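Local coordinates for uncharacterized protein Sortase B (Clostridium perfringens, PDB 5YFK) that probably acts as a class B sortase, a cysteine transpeptidase that joins proteins carrying a sorting signal to the cell wall through an acyl-thioester intermediate, at residues Met120-Ile124 against Thr205-Ser209; Phe150-Ser154 against Arg192-Leu197. The protein carries 1 engineered substitution. One frame throughout, in Å; residues are numbered along the deposited sequence.

Interaction 1: residues Met120-Ile124 against Thr205-Ser209; sequences MFAQI and TLITS. Engineered in segment 205-209: Ser-209 (natural residue Cys).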
# COMPACT_ATOMS: atom_id res chain seq x y z
N MET A 120 10.12 -3.28 -4.82
CA MET A 120 9.07 -2.28 -4.52
C MET A 120 7.71 -2.97 -4.60
O MET A 120 7.50 -3.96 -3.89
CB MET A 120 9.17 -1.06 -5.40
CG MET A 120 10.58 -0.44 -5.39
SD MET A 120 11.39 -0.29 -3.77
CE MET A 120 10.54 1.09 -3.03
N PHE A 121 6.82 -2.47 -5.44
CA PHE A 121 5.46 -3.07 -5.57
C PHE A 121 5.33 -4.03 -6.78
O PHE A 121 4.21 -4.47 -7.12
CB PHE A 121 4.38 -1.97 -5.66
CG PHE A 121 3.72 -1.60 -4.34
CD1 PHE A 121 4.28 -1.92 -3.11
CD2 PHE A 121 2.70 -0.64 -4.34
CE1 PHE A 121 3.69 -1.52 -1.91
CE2 PHE A 121 2.09 -0.25 -3.16
CZ PHE A 121 2.59 -0.67 -1.94
N ALA A 122 6.46 -4.51 -7.32
CA ALA A 122 6.39 -5.48 -8.42
C ALA A 122 5.45 -6.62 -8.07
O ALA A 122 4.64 -7.06 -8.90
CB ALA A 122 7.78 -6.04 -8.73
N GLN A 123 5.57 -7.15 -6.86
CA GLN A 123 4.83 -8.37 -6.51
C GLN A 123 3.36 -8.21 -6.30
O GLN A 123 2.64 -9.22 -6.22
CB GLN A 123 5.50 -9.10 -5.34
CG GLN A 123 6.82 -9.70 -5.77
CD GLN A 123 7.32 -10.77 -4.83
OE1 GLN A 123 6.72 -11.04 -3.78
NE2 GLN A 123 8.52 -11.25 -5.10
N ILE A 124 2.86 -6.98 -6.37
CA ILE A 124 1.40 -6.79 -6.45
C ILE A 124 0.78 -7.53 -7.64
O ILE A 124 -0.34 -8.08 -7.56
CB ILE A 124 1.06 -5.28 -6.54
CG1 ILE A 124 1.53 -4.54 -5.29
CG2 ILE A 124 -0.41 -5.10 -6.80
CD1 ILE A 124 0.94 -4.98 -3.97
N THR A 205 -5.86 0.84 -0.47
CA THR A 205 -5.69 0.63 -1.91
C THR A 205 -4.22 0.68 -2.25
O THR A 205 -3.57 1.70 -2.00
CB THR A 205 -6.45 1.71 -2.70
OG1 THR A 205 -7.84 1.69 -2.31
CG2 THR A 205 -6.29 1.56 -4.22
N LEU A 206 -3.72 -0.36 -2.91
CA LEU A 206 -2.33 -0.41 -3.34
C LEU A 206 -2.25 -0.36 -4.85
O LEU A 206 -2.93 -1.11 -5.52
CB LEU A 206 -1.65 -1.70 -2.86
CG LEU A 206 -1.78 -2.07 -1.38
CD1 LEU A 206 -1.05 -3.36 -1.09
CD2 LEU A 206 -1.29 -0.95 -0.49
N ILE A 207 -1.43 0.56 -5.36
CA ILE A 207 -1.37 0.83 -6.79
C ILE A 207 0.04 0.74 -7.31
O ILE A 207 0.96 1.41 -6.79
CB ILE A 207 -1.98 2.22 -7.12
CG1 ILE A 207 -3.47 2.23 -6.75
CG2 ILE A 207 -1.82 2.51 -8.60
CD1 ILE A 207 -4.06 3.63 -6.74
N THR A 208 0.18 0.03 -8.42
CA THR A 208 1.41 -0.02 -9.13
C THR A 208 1.20 -0.02 -10.65
O THR A 208 0.07 -0.08 -11.13
CB THR A 208 2.29 -1.19 -8.67
OG1 THR A 208 3.61 -1.03 -9.18
CG2 THR A 208 1.77 -2.55 -9.12
N SER A 209 2.31 0.02 -11.40
CA SER A 209 2.22 -0.08 -12.84
C SER A 209 2.33 -1.53 -13.31
O SER A 209 2.89 -2.38 -12.62
CB SER A 209 3.28 0.79 -13.49
OG SER A 209 4.57 0.24 -13.31
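The ring of Phe-121 turns an edge to the strand: CD2 stands 3.6 Å from Ile-207 O, which lies in the ring plane, and Thr-208 CB is also at the edge, near that plane. Leu-206 CB approaches the same ring obliquely, 4.0 Å from CE2, the two side chains crossing at about a right angle. Beyond these two segments, Val-110 and Ile-94 also touch the ring. In the sortase beta-barrel fold, segment 205-209 belongs to the strand that carries the predicted nucleophile position, here the engineered Ser-209 in place of the natural cysteine, and residues 120-124 come from the loop that follows strand 107-111.

No hydrogen bond crosses between the segments, so the contact rests on buried, mostly apolar surfaces. Ile-124 adds the second apolar contact: chi1 of -62° puts CG1 anti to the carbonyl carbon and, with chi2 of -60°, carries CD1 to Leu-206 CD1 at 3.9 Å. The loop keeps its own shape through a backbone hydrogen bond from Ile-124 N to Phe-121 O.

Thr-208 presents a methyl and a hydroxyl to the loop. The hydroxyl is hydrogen-bonded to Gly-112 O, tying strand 203-210 to the residue before the predicted active-site His-113; the loop's own tie there is the Phe-121 to His-113 backbone bond. Thr-208 OG1 passes 3.7 Å from Phe-121 CB, while CG2 reaches Ile-124 CB at 3.8 Å and Phe-121 O at 3.7 Å.

Interaction 2: residues Phe150-Ser154 against Arg192-Leu197; sequences FEIFS and RDGIDL
Two hydrogen bonds from Arg-192 converge on one backbone oxygen, Ile-152 O. NE reaches Ile-152 O at 2.7 Å, nearly in line with the carbonyl bond, while NH1 of the same arginine meets that oxygen at 3.0 Å from above the carbonyl plane. The oxygen lies in the guanidinium plane, so this two-nitrogen hold through NE and NH1 helps fix the group's rotation; bends at chi2 (79°) and chi3 (71°) fold the arginine back to reach it. NH2 goes on to Phe-133 O. A water adds a backbone bridge, donating to Phe-153 O and accepting from Arg-192 N.

A long salt bridge, Glu-151 OE2 to Arg-192 NE at 3.8 Å, acts through charge alone, the oxygen being displaced from the guanidinium plane.

These bonds join a type II turn, Arg-192 to Ile-195, to strand 146-159 where Phe-153 and Ser-154 form a classic beta bulge opposite Val-221 in the sortase sheet.

Van der Waals packing sets the Ile-195 CD1 methyl along the extended Glu-151 chain and up to its carboxylate, 3.4 Å from Glu-151 CD. Apolar contacts join the same methyl to Phe-153 CB and Leu-197 to the Phe-153 ring: CD1 lies over one face in a CH-pi contact, 4.2 Å from the centroid, and CD2 3.6 Å from Phe-153 CE1.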
# COMPACT_ATOMS: atom_id res chain seq x y z
N PHE A 150 -5.54 -5.73 7.03
CA PHE A 150 -6.51 -5.49 5.96
C PHE A 150 -6.64 -6.74 5.07
O PHE A 150 -5.64 -7.42 4.80
CB PHE A 150 -6.03 -4.32 5.10
CG PHE A 150 -6.09 -3.00 5.82
CD1 PHE A 150 -5.10 -2.64 6.71
CD2 PHE A 150 -7.02 -2.04 5.44
CE1 PHE A 150 -5.13 -1.39 7.34
CE2 PHE A 150 -7.15 -0.86 6.17
CZ PHE A 150 -6.20 -0.54 7.13
N GLU A 151 -7.87 -7.17 4.79
CA GLU A 151 -8.04 -8.35 3.97
C GLU A 151 -8.39 -7.95 2.54
O GLU A 151 -9.26 -7.14 2.32
CB GLU A 151 -9.14 -9.26 4.51
CG GLU A 151 -9.18 -10.58 3.77
CD GLU A 151 -10.26 -11.52 4.26
OE1 GLU A 151 -10.77 -11.30 5.38
OE2 GLU A 151 -10.40 -12.59 3.64
N ILE A 152 -7.58 -8.43 1.61
CA ILE A 152 -7.70 -8.10 0.19
C ILE A 152 -8.98 -8.68 -0.34
O ILE A 152 -9.23 -9.89 -0.15
CB ILE A 152 -6.54 -8.69 -0.62
CG1 ILE A 152 -5.25 -7.97 -0.24
CG2 ILE A 152 -6.81 -8.56 -2.12
CD1 ILE A 152 -3.99 -8.66 -0.70
N PHE A 153 -9.78 -7.85 -0.99
CA PHE A 153 -11.07 -8.28 -1.55
C PHE A 153 -11.18 -7.99 -3.06
O PHE A 153 -12.13 -8.41 -3.73
CB PHE A 153 -12.25 -7.69 -0.76
CG PHE A 153 -12.40 -6.20 -0.88
CD1 PHE A 153 -13.08 -5.65 -1.95
CD2 PHE A 153 -11.70 -5.35 -0.02
CE1 PHE A 153 -13.12 -4.28 -2.14
CE2 PHE A 153 -11.83 -3.98 -0.13
CZ PHE A 153 -12.60 -3.44 -1.16
N SER A 154 -10.30 -7.14 -3.56
CA SER A 154 -10.35 -6.76 -4.99
C SER A 154 -8.96 -6.74 -5.59
O SER A 154 -8.05 -6.16 -5.02
CB SER A 154 -11.00 -5.41 -5.19
OG SER A 154 -11.06 -5.08 -6.58
N ARG A 192 -13.85 -12.41 -3.02
CA ARG A 192 -13.55 -12.89 -1.68
C ARG A 192 -14.83 -13.16 -0.90
O ARG A 192 -15.63 -12.24 -0.63
CB ARG A 192 -12.71 -11.86 -0.90
CG ARG A 192 -12.21 -12.37 0.44
CD ARG A 192 -11.00 -13.27 0.30
NE ARG A 192 -9.80 -12.53 -0.10
CZ ARG A 192 -8.70 -13.10 -0.57
NH1 ARG A 192 -7.65 -12.36 -0.86
NH2 ARG A 192 -8.66 -14.42 -0.75
N ASP A 193 -15.03 -14.43 -0.55
CA ASP A 193 -16.25 -14.85 0.10
C ASP A 193 -16.29 -14.37 1.55
O ASP A 193 -15.29 -14.46 2.27
CB ASP A 193 -16.37 -16.38 0.08
CG ASP A 193 -16.54 -16.93 -1.32
OD1 ASP A 193 -16.95 -16.18 -2.23
OD2 ASP A 193 -16.39 -18.16 -1.47
N GLY A 194 -17.45 -13.87 1.97
CA GLY A 194 -17.75 -13.66 3.39
C GLY A 194 -17.07 -12.42 3.98
O GLY A 194 -16.95 -12.29 5.19
N ILE A 195 -16.66 -11.51 3.12
CA ILE A 195 -15.84 -10.36 3.53
C ILE A 195 -16.71 -9.24 4.13
O ILE A 195 -16.19 -8.28 4.70
CB ILE A 195 -15.02 -9.82 2.33
CG1 ILE A 195 -13.81 -9.02 2.82
CG2 ILE A 195 -15.86 -8.95 1.42
CD1 ILE A 195 -12.49 -9.70 2.54
N ASP A 196 -18.04 -9.43 4.10
CA ASP A 196 -19.00 -8.42 4.60
C ASP A 196 -18.52 -6.98 4.31
O ASP A 196 -18.49 -6.14 5.22
CB ASP A 196 -19.20 -8.62 6.10
CG ASP A 196 -20.39 -7.85 6.66
OD1 ASP A 196 -21.26 -7.41 5.89
OD2 ASP A 196 -20.36 -7.55 7.88
N LEU A 197 -18.38 -6.64 3.04
CA LEU A 197 -17.92 -5.31 2.68
C LEU A 197 -19.09 -4.34 2.87
O LEU A 197 -20.22 -4.61 2.41
CB LEU A 197 -17.41 -5.27 1.24
CG LEU A 197 -16.71 -3.98 0.84
CD1 LEU A 197 -15.46 -3.73 1.66
CD2 LEU A 197 -16.39 -3.94 -0.66
O HOH W 1 -14.44 -9.60 -3.64

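From the N terminus, the chain runs through strand 107-111 and on through the following loop to 120-124, whose partner on strand 203-210 comes 81 residues later. Interaction 1 closes this long excursion. Within it, strand 146-159 leads through helices 160-166 and 174-186 to the loop 192-197, which returns to 150-154; interaction 2 is therefore nested inside interaction 1. Strand 203-210 follows shortly afterwards. Both contacts reach the same mixed sheet, interaction 1 through the strand bearing the predicted nucleophile position and interaction 2 through a strand beyond 216-225, away from the predicted active-site residues. Their centres are 19 Å apart, and their nearest atoms about 6 Å, without touching.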